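Local coordinates for CDP-glucose 4,6-dehydratase (Salmonella enterica subsp. enterica serovar Typhi, PDB 1WVG), which catalyses the NAD(+)-dependent conversion of CDP-D-glucose to CDP-4-dehydro-6-deoxy-D-glucose and water, a step in making a dideoxy sugar of the lipopolysaccharide O-antigen, at residues I222-Y227 with P297-Y302; L212-F215 with Q220-I223. All coordinates share one frame; numbering follows the deposited sequence.

Contact 1 (I222-Y227 with P297-Y302). With CXY (cytidine-5'-diphospho-beta-D-xylose), chain D.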
loop_
_atom_site.group_PDB
_atom_site.type_symbol
_atom_site.label_atom_id
_atom_site.label_comp_id
_atom_site.label_asym_id
_atom_site.label_seq_id
_atom_site.Cartn_x
_atom_site.Cartn_y
_atom_site.Cartn_z
ATOM N N ILE A 222 -26.197 29.843 5.938
ATOM C CA ILE A 222 -25.066 30.031 5.058
ATOM C C ILE A 222 -24.164 28.793 4.866
ATOM O O ILE A 222 -23.433 28.398 5.785
ATOM C CB ILE A 222 -24.256 31.236 5.445
ATOM C CG1 ILE A 222 -25.101 32.474 5.116
ATOM C CG2 ILE A 222 -22.964 31.185 4.634
ATOM C CD1 ILE A 222 -24.428 33.792 5.470
ATOM N N ILE A 223 -24.221 28.216 3.636
ATOM C CA ILE A 223 -23.485 27.026 3.178
ATOM C C ILE A 223 -22.118 27.307 2.567
ATOM O O ILE A 223 -21.984 27.996 1.539
ATOM C CB ILE A 223 -24.312 26.237 2.187
ATOM C CG1 ILE A 223 -25.615 25.886 2.872
ATOM C CG2 ILE A 223 -23.572 24.972 1.781
ATOM C CD1 ILE A 223 -25.425 24.961 4.070
ATOM N N ARG A 224 -21.089 26.734 3.202
ATOM C CA ARG A 224 -19.760 26.946 2.701
ATOM C C ARG A 224 -19.238 25.938 1.694
ATOM O O ARG A 224 -18.464 26.348 0.824
ATOM C CB ARG A 224 -18.715 27.326 3.732
ATOM C CG ARG A 224 -18.896 26.733 5.117
ATOM C CD ARG A 224 -17.560 26.647 5.825
ATOM N NE ARG A 224 -17.555 25.779 6.999
ATOM C CZ ARG A 224 -18.371 25.946 8.030
ATOM N NH1 ARG A 224 -19.278 26.940 8.054
ATOM N NH2 ARG A 224 -18.277 25.083 9.043
ATOM N N ASN A 225 -19.638 24.651 1.809
ATOM C CA ASN A 225 -19.161 23.551 0.920
ATOM C C ASN A 225 -20.223 22.535 0.517
ATOM O O ASN A 225 -20.226 21.409 1.025
ATOM C CB ASN A 225 -18.109 22.751 1.708
ATOM C CG ASN A 225 -16.894 23.590 2.012
ATOM O OD1 ASN A 225 -16.203 24.022 1.090
ATOM N ND2 ASN A 225 -16.623 23.811 3.295
ATOM N N PRO A 226 -21.101 22.944 -0.399
ATOM C CA PRO A 226 -22.252 22.215 -0.896
ATOM C C PRO A 226 -21.996 20.840 -1.450
ATOM O O PRO A 226 -22.871 19.965 -1.415
ATOM C CB PRO A 226 -22.875 23.067 -2.007
ATOM C CG PRO A 226 -21.974 24.267 -2.187
ATOM C CD PRO A 226 -20.900 24.234 -1.109
ATOM N N TYR A 227 -20.808 20.673 -1.999
ATOM C CA TYR A 227 -20.493 19.383 -2.561
ATOM C C TYR A 227 -19.631 18.503 -1.656
ATOM O O TYR A 227 -19.078 17.482 -2.072
ATOM C CB TYR A 227 -19.860 19.538 -3.934
ATOM C CG TYR A 227 -20.577 20.554 -4.762
ATOM C CD1 TYR A 227 -20.014 21.809 -4.985
ATOM C CD2 TYR A 227 -21.811 20.258 -5.336
ATOM C CE1 TYR A 227 -20.670 22.757 -5.772
ATOM C CE2 TYR A 227 -22.474 21.200 -6.123
ATOM C CZ TYR A 227 -21.907 22.456 -6.345
ATOM O OH TYR A 227 -22.556 23.392 -7.121
ATOM N N PRO A 297 -10.538 28.243 5.271
ATOM C CA PRO A 297 -9.768 27.408 6.217
ATOM C C PRO A 297 -9.989 25.942 5.819
ATOM O O PRO A 297 -11.112 25.453 5.731
ATOM C CB PRO A 297 -10.299 27.746 7.613
ATOM C CG PRO A 297 -11.570 28.576 7.397
ATOM C CD PRO A 297 -11.756 28.820 5.896
ATOM N N HIS A 298 -8.916 25.259 5.486
ATOM C CA HIS A 298 -8.983 23.895 5.008
ATOM C C HIS A 298 -9.799 22.829 5.752
ATOM O O HIS A 298 -9.563 22.485 6.915
ATOM C CB HIS A 298 -7.625 23.387 4.482
ATOM C CG HIS A 298 -7.817 22.106 3.754
ATOM N ND1 HIS A 298 -7.856 20.900 4.440
ATOM C CD2 HIS A 298 -8.005 21.850 2.434
ATOM C CE1 HIS A 298 -8.035 19.942 3.541
ATOM N NE2 HIS A 298 -8.125 20.480 2.331
ATOM N N GLU A 299 -10.752 22.281 4.993
ATOM C CA GLU A 299 -11.626 21.206 5.405
ATOM C C GLU A 299 -11.642 20.166 4.288
ATOM O O GLU A 299 -11.556 20.518 3.116
ATOM C CB GLU A 299 -13.071 21.682 5.590
ATOM C CG GLU A 299 -13.408 22.340 6.945
ATOM C CD GLU A 299 -14.897 22.477 7.173
ATOM O OE1 GLU A 299 -15.628 21.566 7.561
ATOM O OE2 GLU A 299 -15.336 23.679 6.884
ATOM N N ALA A 300 -11.773 18.888 4.650
ATOM C CA ALA A 300 -11.814 17.796 3.678
ATOM C C ALA A 300 -13.073 17.831 2.853
ATOM O O ALA A 300 -14.154 18.077 3.357
ATOM C CB ALA A 300 -11.860 16.449 4.395
ATOM N N HIS A 301 -12.923 17.510 1.578
ATOM C CA HIS A 301 -14.087 17.448 0.716
ATOM C C HIS A 301 -14.835 16.112 0.879
ATOM O O HIS A 301 -16.042 16.034 1.118
ATOM C CB HIS A 301 -13.601 17.535 -0.746
ATOM C CG HIS A 301 -12.874 18.813 -0.946
ATOM N ND1 HIS A 301 -13.288 19.989 -0.313
ATOM C CD2 HIS A 301 -11.768 19.098 -1.689
ATOM C CE1 HIS A 301 -12.445 20.948 -0.684
ATOM N NE2 HIS A 301 -11.522 20.448 -1.508
ATOM N N TYR A 302 -14.097 15.017 0.702
ATOM C CA TYR A 302 -14.739 13.722 0.783
ATOM C C TYR A 302 -14.280 12.942 1.952
ATOM O O TYR A 302 -13.080 12.833 2.183
ATOM C CB TYR A 302 -14.400 12.805 -0.390
ATOM C CG TYR A 302 -14.716 13.450 -1.687
ATOM C CD1 TYR A 302 -13.722 13.537 -2.656
ATOM C CD2 TYR A 302 -15.975 13.999 -1.929
ATOM C CE1 TYR A 302 -13.973 14.149 -3.882
ATOM C CE2 TYR A 302 -16.235 14.624 -3.149
ATOM C CZ TYR A 302 -15.234 14.692 -4.122
ATOM O OH TYR A 302 -15.472 15.303 -5.322
HETATM O O1B CXY D . -17.110 17.080 9.420
HETATM P PB CXY D . -17.015 18.063 10.571
HETATM O O2B CXY D . -16.012 19.166 10.356
HETATM O "O1'" CXY D . -16.661 17.249 11.955
HETATM O O3A CXY D . -18.500 18.488 10.586
HETATM P PA CXY D . -19.241 19.902 10.186
HETATM O O1A CXY D . -20.677 19.682 10.504
HETATM O O2A CXY D . -18.626 21.044 10.897
HETATM O O5D CXY D . -18.916 20.000 8.630
HETATM C C5D CXY D . -19.648 19.150 7.736
HETATM C C4D CXY D . -19.466 19.666 6.329
HETATM O O4D CXY D . -20.467 20.689 6.103
HETATM C C3D CXY D . -18.107 20.258 5.958
HETATM O O3D CXY D . -17.671 20.032 4.569
HETATM C C2D CXY D . -18.428 21.738 6.236
HETATM O O2D CXY D . -17.504 22.552 5.509
HETATM C C1D CXY D . -19.815 21.833 5.641
HETATM N N1 CXY D . -20.573 23.003 6.094
HETATM C C6 CXY D . -20.867 23.166 7.439
HETATM C C5 CXY D . -21.559 24.181 7.893
HETATM C C4 CXY D . -22.037 25.199 7.021
HETATM N N3 CXY D . -21.724 24.975 5.670
HETATM C C2 CXY D . -20.997 23.918 5.150
HETATM N N4 CXY D . -22.662 26.199 7.356
HETATM O O2 CXY D . -20.738 23.798 3.947
HETATM C "C1'" CXY D . -17.804 16.729 12.613
HETATM C "C2'" CXY D . -17.556 16.913 14.089
HETATM C "C3'" CXY D . -16.311 16.112 14.420
HETATM C "C4'" CXY D . -16.524 14.637 14.080
HETATM C "C5'" CXY D . -16.912 14.499 12.614
HETATM O "O2'" CXY D . -17.312 18.296 14.424
HETATM O "O3'" CXY D . -16.062 16.183 15.837
HETATM O "O4'" CXY D . -15.343 13.892 14.369
HETATM O "O5'" CXY D . -18.043 15.320 12.309
HETATM O O HOH W 1 -16.653 22.592 9.650
#
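R224 and E299 join the two segments through a salt bridge, formed beside the ribose of bound CDP-xylose. NE of R224 gives a nearly straight hydrogen bond of 3.1 Å to OE2 of E299, at 170°. The acceptor lies in the guanidinium plane and is met on its syn lone pair, although the carboxylate is turned 46° from that plane. The two side chains meet at about a right angle.

R224 leaves its backbone with an unusual chi1 of 33° and then runs extended from CG to NE, which carries the guanidinium across the cytosine. C5 of the base lies 3.2 Å above the guanidinium plane, nearer the edge of the group than its middle. NH2 of R224 is bonded to D205 O and to a water that donates to the ligand's phosphate oxygen O2A.

The base is read by main-chain groups. Ligand N4 donates to I222 O over 2.8 Å. Ring N3 accepts from R224 N at 3.1 Å. Uracil has a carbonyl and an N-H at these two positions, so the pair is consistent with selection for cytosine. N225 N donates a hydrogen bond of 2.6 Å to O2, a carbonyl common to both bases.

The ribose hydroxyl O2D accepts from N225 ND2 at 2.7 Å and donates a weak hydrogen bond to E299 OE2 (2.8 Å), so both segments hold the same sugar oxygen.

Strand 221-223, paired in parallel with strand 289-291, leads into this site, while E299 belongs to the loop between strand 289-291 and helix 308-314; helix 93-98 touches both R224 and E299 through R94, and helix 272-283 packs against I223 and P226.

Contact 2 (L212-F215 with Q220-I223). With CXY (cytidine-5'-diphospho-beta-D-xylose), chain D.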
loop_
_atom_site.group_PDB
_atom_site.type_symbol
_atom_site.label_atom_id
_atom_site.label_comp_id
_atom_site.label_asym_id
_atom_site.label_seq_id
_atom_site.Cartn_x
_atom_site.Cartn_y
_atom_site.Cartn_z
ATOM N N LEU A 212 -30.384 24.516 11.667
ATOM C CA LEU A 212 -31.503 24.627 12.601
ATOM C C LEU A 212 -31.665 26.019 13.213
ATOM O O LEU A 212 -32.758 26.509 13.439
ATOM C CB LEU A 212 -31.363 23.577 13.725
ATOM C CG LEU A 212 -31.747 22.157 13.295
ATOM C CD1 LEU A 212 -31.594 21.122 14.432
ATOM C CD2 LEU A 212 -33.175 22.176 12.778
ATOM N N ARG A 213 -30.542 26.656 13.490
ATOM C CA ARG A 213 -30.502 27.968 14.095
ATOM C C ARG A 213 -31.055 29.036 13.152
ATOM O O ARG A 213 -31.836 29.886 13.583
ATOM C CB ARG A 213 -29.076 28.274 14.571
ATOM C CG ARG A 213 -28.912 29.645 15.223
ATOM C CD ARG A 213 -28.751 30.766 14.200
ATOM N NE ARG A 213 -29.100 32.108 14.711
ATOM C CZ ARG A 213 -29.681 33.077 13.986
ATOM N NH1 ARG A 213 -30.039 32.931 12.704
ATOM N NH2 ARG A 213 -29.936 34.243 14.594
ATOM N N SER A 214 -30.634 28.979 11.875
ATOM C CA SER A 214 -31.094 29.903 10.838
ATOM C C SER A 214 -32.565 29.721 10.587
ATOM O O SER A 214 -33.356 30.659 10.574
ATOM C CB SER A 214 -30.386 29.617 9.541
ATOM O OG SER A 214 -28.988 29.734 9.760
ATOM N N PHE A 215 -32.943 28.483 10.397
ATOM C CA PHE A 215 -34.339 28.258 10.162
ATOM C C PHE A 215 -35.221 28.842 11.243
ATOM O O PHE A 215 -36.222 29.524 10.990
ATOM C CB PHE A 215 -34.633 26.768 9.996
ATOM C CG PHE A 215 -34.141 26.310 8.640
ATOM C CD1 PHE A 215 -33.330 27.134 7.854
ATOM C CD2 PHE A 215 -34.469 25.047 8.146
ATOM C CE1 PHE A 215 -32.844 26.732 6.603
ATOM C CE2 PHE A 215 -33.994 24.630 6.898
ATOM C CZ PHE A 215 -33.185 25.466 6.122
ATOM N N GLN A 220 -31.633 32.773 6.454
ATOM C CA GLN A 220 -31.162 31.713 5.580
ATOM C C GLN A 220 -29.868 31.177 6.141
ATOM O O GLN A 220 -29.113 31.919 6.740
ATOM C CB GLN A 220 -31.050 31.923 4.058
ATOM C CG GLN A 220 -31.743 33.135 3.425
ATOM C CD GLN A 220 -31.034 33.435 2.127
ATOM O OE1 GLN A 220 -30.167 34.317 2.088
ATOM N NE2 GLN A 220 -31.319 32.637 1.095
ATOM N N VAL A 221 -29.628 29.888 5.983
ATOM C CA VAL A 221 -28.414 29.335 6.515
ATOM C C VAL A 221 -27.374 29.514 5.452
ATOM O O VAL A 221 -27.645 29.377 4.243
ATOM C CB VAL A 221 -28.574 27.876 6.984
ATOM C CG1 VAL A 221 -29.210 26.999 5.896
ATOM C CG2 VAL A 221 -27.230 27.294 7.404
ATOM N N ILE A 222 -26.197 29.843 5.938
ATOM C CA ILE A 222 -25.066 30.031 5.058
ATOM C C ILE A 222 -24.164 28.793 4.866
ATOM O O ILE A 222 -23.433 28.398 5.785
ATOM C CB ILE A 222 -24.256 31.236 5.445
ATOM C CG1 ILE A 222 -25.101 32.474 5.116
ATOM C CG2 ILE A 222 -22.964 31.185 4.634
ATOM C CD1 ILE A 222 -24.428 33.792 5.470
ATOM N N ILE A 223 -24.221 28.216 3.636
ATOM C CA ILE A 223 -23.485 27.026 3.178
ATOM C C ILE A 223 -22.118 27.307 2.567
ATOM O O ILE A 223 -21.984 27.996 1.539
ATOM C CB ILE A 223 -24.312 26.237 2.187
ATOM C CG1 ILE A 223 -25.615 25.886 2.872
ATOM C CG2 ILE A 223 -23.572 24.972 1.781
ATOM C CD1 ILE A 223 -25.425 24.961 4.070
HETATM O O1B CXY D . -17.110 17.080 9.420
HETATM P PB CXY D . -17.015 18.063 10.571
HETATM O O2B CXY D . -16.012 19.166 10.356
HETATM O "O1'" CXY D . -16.661 17.249 11.955
HETATM O O3A CXY D . -18.500 18.488 10.586
HETATM P PA CXY D . -19.241 19.902 10.186
HETATM O O1A CXY D . -20.677 19.682 10.504
HETATM O O2A CXY D . -18.626 21.044 10.897
HETATM O O5D CXY D . -18.916 20.000 8.630
HETATM C C5D CXY D . -19.648 19.150 7.736
HETATM C C4D CXY D . -19.466 19.666 6.329
HETATM O O4D CXY D . -20.467 20.689 6.103
HETATM C C3D CXY D . -18.107 20.258 5.958
HETATM O O3D CXY D . -17.671 20.032 4.569
HETATM C C2D CXY D . -18.428 21.738 6.236
HETATM O O2D CXY D . -17.504 22.552 5.509
HETATM C C1D CXY D . -19.815 21.833 5.641
HETATM N N1 CXY D . -20.573 23.003 6.094
HETATM C C6 CXY D . -20.867 23.166 7.439
HETATM C C5 CXY D . -21.559 24.181 7.893
HETATM C C4 CXY D . -22.037 25.199 7.021
HETATM N N3 CXY D . -21.724 24.975 5.670
HETATM C C2 CXY D . -20.997 23.918 5.150
HETATM N N4 CXY D . -22.662 26.199 7.356
HETATM O O2 CXY D . -20.738 23.798 3.947
HETATM C "C1'" CXY D . -17.804 16.729 12.613
HETATM C "C2'" CXY D . -17.556 16.913 14.089
HETATM C "C3'" CXY D . -16.311 16.112 14.420
HETATM C "C4'" CXY D . -16.524 14.637 14.080
HETATM C "C5'" CXY D . -16.912 14.499 12.614
HETATM O "O2'" CXY D . -17.312 18.296 14.424
HETATM O "O3'" CXY D . -16.062 16.183 15.837
HETATM O "O4'" CXY D . -15.343 13.892 14.369
HETATM O "O5'" CXY D . -18.043 15.320 12.309
#
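The F215 ring meets V221 obliquely, its CE1 lying 3.7 Å from CG1 of the valine, and the ring of W283 from helix 272-283 meets the same phenyl group with the planes about 60° apart. In this Rossmann-fold member of the short-chain dehydrogenase/reductases, helix 207-216 runs through a short turn into strand 221-223, and the chain folds back so that the end of the helix packs beside the strand. The strand pairs in parallel with strand 289-291, forming a two-stranded sheet separate from the large parallel sheet of the fold. V280 and A287 also touch F215, so the aromatic side chain is buried among apolar neighbours.

V221 is the residue on which both helix side chains converge. With chi1 at 51°, its CG1 is flanked by both main-chain neighbours of CA and lies toward the phenyl ring. S214 approaches the base of the same side chain, its OG lying 3.4 Å from CB of V221.

The serine hydroxyl is engaged within its own helix. Placed beside its own backbone N (chi1 -58°), OG can turn back to D210 O, a hydrogen-bond partner one turn earlier. It is thereby supplied with a polar partner although it packs against the strand. D210 also binds the nucleotide sugar through its carboxylate. The closest approach of S214 to the strand is made by OG, 3.3 Å from V221 CA.

How the contacts relate
The two contacts, their centres about 15 Å apart, share I222 and I223 and thus strand 221-223. Along the chain, the helical side of contact 2 comes first, the strand follows, and contact 1 takes over where the strand runs into a loop; its second segment, 297-302, arrives only some 70 residues later, beyond strand 289-291, the parallel partner of 221-223. Contact 2 packs V221 against helix 207-216, whereas in contact 1 the last strand residues and the loop after them meet the nucleotide sugar. The pair illustrates how a ligand site can be built where a short strand, packed on one side against a helix, gives way to a loop, with a sequence-distant segment completing the pocket.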